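Long-range contact in PROTEIN (hypothetical protein EF0366) (Enterococcus faecalis, PDB 1VPY), which is of unknown function but belongs to the DUF72 family and folds as a TIM alpha/beta barrel: residues 201-213 with 225-237. Numbering follows the deposited sequence.
With ZN (zinc ion), chain B.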
loop_
_atom_site.group_PDB
_atom_site.type_symbol
_atom_site.label_atom_id
_atom_site.label_comp_id
_atom_site.label_asym_id
_atom_site.label_seq_id
_atom_site.Cartn_x
_atom_site.Cartn_y
_atom_site.Cartn_z
ATOM N N VAL A 201 -8.082 -5.887 1.025
ATOM C CA VAL A 201 -7.133 -6.116 -0.049
ATOM C C VAL A 201 -6.662 -4.766 -0.550
ATOM O O VAL A 201 -7.470 -3.845 -0.733
ATOM C CB VAL A 201 -7.777 -6.912 -1.204
ATOM C CG1 VAL A 201 -6.931 -6.853 -2.469
ATOM C CG2 VAL A 201 -7.970 -8.338 -0.789
ATOM N N LEU A 202 -5.356 -4.642 -0.757
ATOM C CA LEU A 202 -4.796 -3.440 -1.348
ATOM C C LEU A 202 -4.120 -3.754 -2.675
ATOM O O LEU A 202 -3.253 -4.642 -2.760
ATOM C CB LEU A 202 -3.823 -2.744 -0.384
ATOM C CG LEU A 202 -3.186 -1.422 -0.837
ATOM C CD1 LEU A 202 -4.225 -0.315 -1.010
ATOM C CD2 LEU A 202 -2.106 -0.991 0.123
ATOM N N PHE A 203 -4.545 -3.014 -3.699
ATOM C CA PHE A 203 -3.911 -2.985 -5.013
ATOM C C PHE A 203 -3.029 -1.763 -5.089
ATOM O O PHE A 203 -3.390 -0.710 -4.564
ATOM C CB PHE A 203 -4.970 -2.821 -6.102
ATOM C CG PHE A 203 -5.693 -4.085 -6.453
ATOM C CD1 PHE A 203 -5.171 -4.952 -7.414
ATOM C CD2 PHE A 203 -6.905 -4.397 -5.847
ATOM C CE1 PHE A 203 -5.836 -6.116 -7.753
ATOM C CE2 PHE A 203 -7.580 -5.557 -6.179
ATOM C CZ PHE A 203 -7.049 -6.419 -7.137
ATOM N N ARG A 204 -1.893 -1.883 -5.764
ATOM C CA ARG A 204 -1.092 -0.713 -6.112
ATOM C C ARG A 204 -0.614 -0.840 -7.547
ATOM O O ARG A 204 0.056 -1.821 -7.915
ATOM C CB ARG A 204 0.101 -0.542 -5.167
ATOM C CG ARG A 204 -0.273 -0.150 -3.736
ATOM C CD ARG A 204 0.971 0.083 -2.895
ATOM N NE ARG A 204 1.462 1.450 -3.008
ATOM C CZ ARG A 204 2.745 1.797 -3.071
ATOM N NH1 ARG A 204 3.709 0.880 -3.061
ATOM N NH2 ARG A 204 3.062 3.074 -3.165
ATOM N N PHE A 205 -0.975 0.150 -8.360
ATOM C CA PHE A 205 -0.599 0.158 -9.755
ATOM C C PHE A 205 0.521 1.158 -9.948
ATOM O O PHE A 205 0.346 2.362 -9.732
ATOM C CB PHE A 205 -1.793 0.499 -10.644
ATOM C CG PHE A 205 -3.016 -0.347 -10.389
ATOM C CD1 PHE A 205 -2.909 -1.720 -10.178
ATOM C CD2 PHE A 205 -4.281 0.233 -10.380
ATOM C CE1 PHE A 205 -4.043 -2.501 -9.942
ATOM C CE2 PHE A 205 -5.418 -0.535 -10.155
ATOM C CZ PHE A 205 -5.303 -1.902 -9.932
ATOM N N HIS A 206 1.677 0.643 -10.345
ATOM C CA HIS A 206 2.881 1.447 -10.496
ATOM C C HIS A 206 3.124 1.875 -11.938
ATOM O O HIS A 206 4.058 2.633 -12.205
ATOM C CB HIS A 206 4.096 0.665 -9.988
ATOM C CG HIS A 206 4.044 0.353 -8.525
ATOM N ND1 HIS A 206 4.179 1.321 -7.552
ATOM C CD2 HIS A 206 3.861 -0.818 -7.869
ATOM C CE1 HIS A 206 4.088 0.759 -6.359
ATOM N NE2 HIS A 206 3.893 -0.536 -6.524
ATOM N N GLY A 207 2.296 1.383 -12.858
ATOM C CA GLY A 207 2.538 1.563 -14.285
ATOM C C GLY A 207 3.535 0.544 -14.801
ATOM O O GLY A 207 4.135 -0.197 -14.026
ATOM N N ARG A 208 3.738 0.511 -16.111
ATOM C CA ARG A 208 4.506 -0.575 -16.708
ATOM C C ARG A 208 5.811 -0.139 -17.380
ATOM O O ARG A 208 6.396 -0.898 -18.164
ATOM C CB ARG A 208 3.620 -1.373 -17.665
ATOM C CG ARG A 208 2.696 -2.316 -16.938
ATOM C CD ARG A 208 1.509 -2.699 -17.776
ATOM N NE ARG A 208 0.469 -3.299 -16.942
ATOM C CZ ARG A 208 -0.628 -3.882 -17.414
ATOM N NH1 ARG A 208 -0.846 -3.957 -18.723
ATOM N NH2 ARG A 208 -1.511 -4.398 -16.574
ATOM N N ASN A 209 6.266 1.067 -17.046
ATOM C CA ASN A 209 7.504 1.625 -17.577
ATOM C C ASN A 209 8.720 1.133 -16.777
ATOM O O ASN A 209 8.930 1.530 -15.628
ATOM C CB ASN A 209 7.412 3.157 -17.598
ATOM C CG ASN A 209 8.511 3.815 -18.423
ATOM O OD1 ASN A 209 9.488 3.179 -18.816
ATOM N ND2 ASN A 209 8.350 5.106 -18.683
ATOM N N ALA A 210 9.510 0.265 -17.405
ATOM C CA ALA A 210 10.654 -0.403 -16.770
ATOM C C ALA A 210 11.800 0.523 -16.328
ATOM O O ALA A 210 12.572 0.167 -15.438
ATOM C CB ALA A 210 11.188 -1.511 -17.685
ATOM N N ALA A 211 11.903 1.701 -16.944
ATOM C CA ALA A 211 13.026 2.624 -16.713
ATOM C C ALA A 211 13.303 2.917 -15.233
ATOM O O ALA A 211 12.451 3.466 -14.524
ATOM C CB ALA A 211 12.811 3.914 -17.476
ATOM N N GLY A 212 14.500 2.534 -14.788
ATOM C CA GLY A 212 14.957 2.766 -13.412
ATOM C C GLY A 212 14.181 2.028 -12.332
ATOM O O GLY A 212 13.945 2.576 -11.253
ATOM N N TRP A 213 13.796 0.781 -12.607
ATOM C CA TRP A 213 13.001 -0.004 -11.660
ATOM C C TRP A 213 13.831 -1.007 -10.841
ATOM O O TRP A 213 14.888 -1.475 -11.277
ATOM C CB TRP A 213 11.839 -0.709 -12.372
ATOM C CG TRP A 213 10.756 -1.052 -11.421
ATOM C CD1 TRP A 213 10.605 -2.228 -10.738
ATOM C CD2 TRP A 213 9.691 -0.193 -10.988
ATOM N NE1 TRP A 213 9.500 -2.160 -9.920
ATOM C CE2 TRP A 213 8.919 -0.926 -10.050
ATOM C CE3 TRP A 213 9.306 1.117 -11.310
ATOM C CZ2 TRP A 213 7.778 -0.390 -9.422
ATOM C CZ3 TRP A 213 8.170 1.654 -10.680
ATOM C CH2 TRP A 213 7.423 0.895 -9.747
ATOM N N THR A 225 9.661 8.907 -14.263
ATOM C CA THR A 225 9.404 7.762 -15.148
ATOM C C THR A 225 7.891 7.619 -15.350
ATOM O O THR A 225 7.166 7.240 -14.433
ATOM C CB THR A 225 10.018 6.448 -14.564
ATOM O OG1 THR A 225 11.442 6.453 -14.741
ATOM C CG2 THR A 225 9.448 5.215 -15.236
ATOM N N LEU A 226 7.417 7.928 -16.553
ATOM C CA LEU A 226 5.979 8.113 -16.769
ATOM C C LEU A 226 5.292 6.894 -17.360
ATOM O O LEU A 226 5.823 6.252 -18.270
ATOM C CB LEU A 226 5.712 9.330 -17.662
ATOM C CG LEU A 226 6.225 10.702 -17.226
ATOM C CD1 LEU A 226 6.123 11.658 -18.394
ATOM C CD2 LEU A 226 5.449 11.240 -16.025
ATOM N N TYR A 227 4.119 6.576 -16.818
ATOM C CA TYR A 227 3.217 5.625 -17.446
ATOM C C TYR A 227 1.761 6.018 -17.267
ATOM O O TYR A 227 1.280 6.127 -16.147
ATOM C CB TYR A 227 3.433 4.196 -16.940
ATOM C CG TYR A 227 2.826 3.177 -17.883
ATOM C CD1 TYR A 227 3.460 2.852 -19.080
ATOM C CD2 TYR A 227 1.607 2.564 -17.597
ATOM C CE1 TYR A 227 2.902 1.931 -19.959
ATOM C CE2 TYR A 227 1.039 1.639 -18.468
ATOM C CZ TYR A 227 1.693 1.332 -19.647
ATOM O OH TYR A 227 1.151 0.427 -20.525
ATOM N N HIS A 228 1.076 6.228 -18.386
ATOM C CA HIS A 228 -0.354 6.516 -18.405
ATOM C C HIS A 228 -1.071 5.264 -18.910
ATOM O O HIS A 228 -0.936 4.897 -20.073
ATOM C CB HIS A 228 -0.636 7.731 -19.308
ATOM C CG HIS A 228 -2.088 8.084 -19.451
ATOM N ND1 HIS A 228 -2.656 9.170 -18.818
ATOM C CD2 HIS A 228 -3.079 7.518 -20.182
ATOM C CE1 HIS A 228 -3.937 9.246 -19.138
ATOM N NE2 HIS A 228 -4.220 8.255 -19.965
ATOM N N TYR A 229 -1.808 4.603 -18.022
ATOM C CA TYR A 229 -2.588 3.416 -18.373
ATOM C C TYR A 229 -3.646 3.738 -19.410
ATOM O O TYR A 229 -4.291 4.786 -19.345
ATOM C CB TYR A 229 -3.285 2.850 -17.140
ATOM C CG TYR A 229 -2.404 2.092 -16.175
ATOM C CD1 TYR A 229 -1.909 0.838 -16.498
ATOM C CD2 TYR A 229 -2.104 2.616 -14.916
ATOM C CE1 TYR A 229 -1.116 0.130 -15.606
ATOM C CE2 TYR A 229 -1.308 1.914 -14.014
ATOM C CZ TYR A 229 -0.820 0.669 -14.365
ATOM O OH TYR A 229 -0.039 -0.047 -13.478
ATOM N N ASN A 230 -3.824 2.830 -20.363
ATOM C CA ASN A 230 -4.785 3.036 -21.447
ATOM C C ASN A 230 -6.127 2.405 -21.118
ATOM O O ASN A 230 -6.282 1.788 -20.066
ATOM C CB ASN A 230 -4.244 2.522 -22.795
ATOM C CG ASN A 230 -3.941 1.025 -22.790
ATOM O OD1 ASN A 230 -4.636 0.231 -22.155
ATOM N ND2 ASN A 230 -2.901 0.638 -23.515
ATOM N N THR A 231 -7.081 2.553 -22.031
ATOM C CA THR A 231 -8.445 2.076 -21.828
ATOM C C THR A 231 -8.492 0.557 -21.618
ATOM O O THR A 231 -9.200 0.075 -20.729
ATOM C CB THR A 231 -9.362 2.532 -22.987
ATOM O OG1 THR A 231 -9.143 3.925 -23.229
ATOM C CG2 THR A 231 -10.838 2.330 -22.646
ATOM N N GLN A 232 -7.720 -0.185 -22.412
ATOM C CA GLN A 232 -7.651 -1.640 -22.276
ATOM C C GLN A 232 -7.017 -2.080 -20.957
ATOM O O GLN A 232 -7.476 -3.038 -20.331
ATOM C CB GLN A 232 -6.924 -2.280 -23.464
ATOM C CG GLN A 232 -6.979 -3.811 -23.489
ATOM C CD GLN A 232 -8.391 -4.355 -23.655
ATOM O OE1 GLN A 232 -8.996 -4.863 -22.708
ATOM N NE2 GLN A 232 -8.925 -4.244 -24.864
ATOM N N GLU A 233 -5.970 -1.386 -20.528
ATOM C CA GLU A 233 -5.333 -1.711 -19.256
ATOM C C GLU A 233 -6.254 -1.425 -18.077
ATOM O O GLU A 233 -6.385 -2.262 -17.173
ATOM C CB GLU A 233 -3.991 -1.000 -19.116
ATOM C CG GLU A 233 -2.963 -1.519 -20.108
ATOM C CD GLU A 233 -1.742 -0.633 -20.236
ATOM O OE1 GLU A 233 -1.844 0.604 -20.051
ATOM O OE2 GLU A 233 -0.671 -1.192 -20.542
ATOM N N ILE A 234 -6.913 -0.268 -18.094
ATOM C CA ILE A 234 -7.898 0.052 -17.052
ATOM C C ILE A 234 -9.017 -0.989 -17.031
ATOM O O ILE A 234 -9.551 -1.297 -15.969
ATOM C CB ILE A 234 -8.503 1.478 -17.205
ATOM C CG1 ILE A 234 -7.419 2.559 -17.102
ATOM C CG2 ILE A 234 -9.608 1.723 -16.178
ATOM C CD1 ILE A 234 -6.721 2.621 -15.773
ATOM N N ALA A 235 -9.357 -1.533 -18.201
ATOM C CA ALA A 235 -10.379 -2.566 -18.303
ATOM C C ALA A 235 -9.922 -3.879 -17.674
ATOM O O ALA A 235 -10.688 -4.511 -16.943
ATOM C CB ALA A 235 -10.789 -2.781 -19.755
ATOM N N ASP A 236 -8.683 -4.286 -17.963
ATOM C CA ASP A 236 -8.113 -5.513 -17.404
ATOM C C ASP A 236 -8.038 -5.397 -15.891
ATOM O O ASP A 236 -8.522 -6.276 -15.174
ATOM C CB ASP A 236 -6.717 -5.787 -17.969
ATOM C CG ASP A 236 -6.728 -6.125 -19.461
ATOM O OD1 ASP A 236 -7.640 -6.839 -19.931
ATOM O OD2 ASP A 236 -5.800 -5.676 -20.170
ATOM N N LEU A 237 -7.461 -4.295 -15.413
ATOM C CA LEU A 237 -7.257 -4.069 -13.979
ATOM C C LEU A 237 -8.565 -3.928 -13.212
ATOM O O LEU A 237 -8.628 -4.257 -12.026
ATOM C CB LEU A 237 -6.388 -2.835 -13.737
ATOM C CG LEU A 237 -4.977 -2.816 -14.314
ATOM C CD1 LEU A 237 -4.432 -1.399 -14.333
ATOM C CD2 LEU A 237 -4.046 -3.745 -13.562
HETATM ZN ZN ZN B . -6.315 7.848 -20.891
HETATM O O HOH W 1 5.033 5.566 -13.832
#
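Strand 201-205, seventh in the parallel eight-stranded TIM barrel, is packed here against the helix that follows it: F205 meets L237 of helix 231-245, and the loop past the strand's C-terminal end runs beside residues 225-229, which lead into that helix. This is one beta-alpha unit of the barrel, the seventh strand with its following helix. Its apolar part includes a CH-pi contact, with L237 CD1 4.2 Å from the F205 ring centroid and 6° off the ring normal, hence almost over the centre; F205 CB also packs against Y229 CE2 at 3.7 Å. The Y229 hydroxyl joins the run into the helix to the loop just past the strand: G207 N donates to Y229 OH over 2.8 Å in a bent bond. D180, at the end of neighbouring strand 175-180, also bonds this hydroxyl and forms a salt bridge with R208 NH2, so one carboxylate links both segments.

R208 crosses a face of Y227, its CB 4.0 Å from the ring centroid. With CG anti to the carbonyl carbon and the chain extended to NE, the guanidinium reaches E233: R208 NH1 and E233 OE2 make a salt bridge at 3.3 Å, the guanidinium and carboxylate planes turned 79° apart. E233 is itself fixed in a capping box: N230 OD1 accepts from E233 N, and E233 OE1 accepts from N230 N. Farther out, side-chain donors meet backbone carbonyls: T225 OG1 donates to A211 O from above the carbonyl plane, while N209 ND2 bonds L226 O at 2.8 Å with an N-H...O angle of 160°, the acceptor lying near the amide plane.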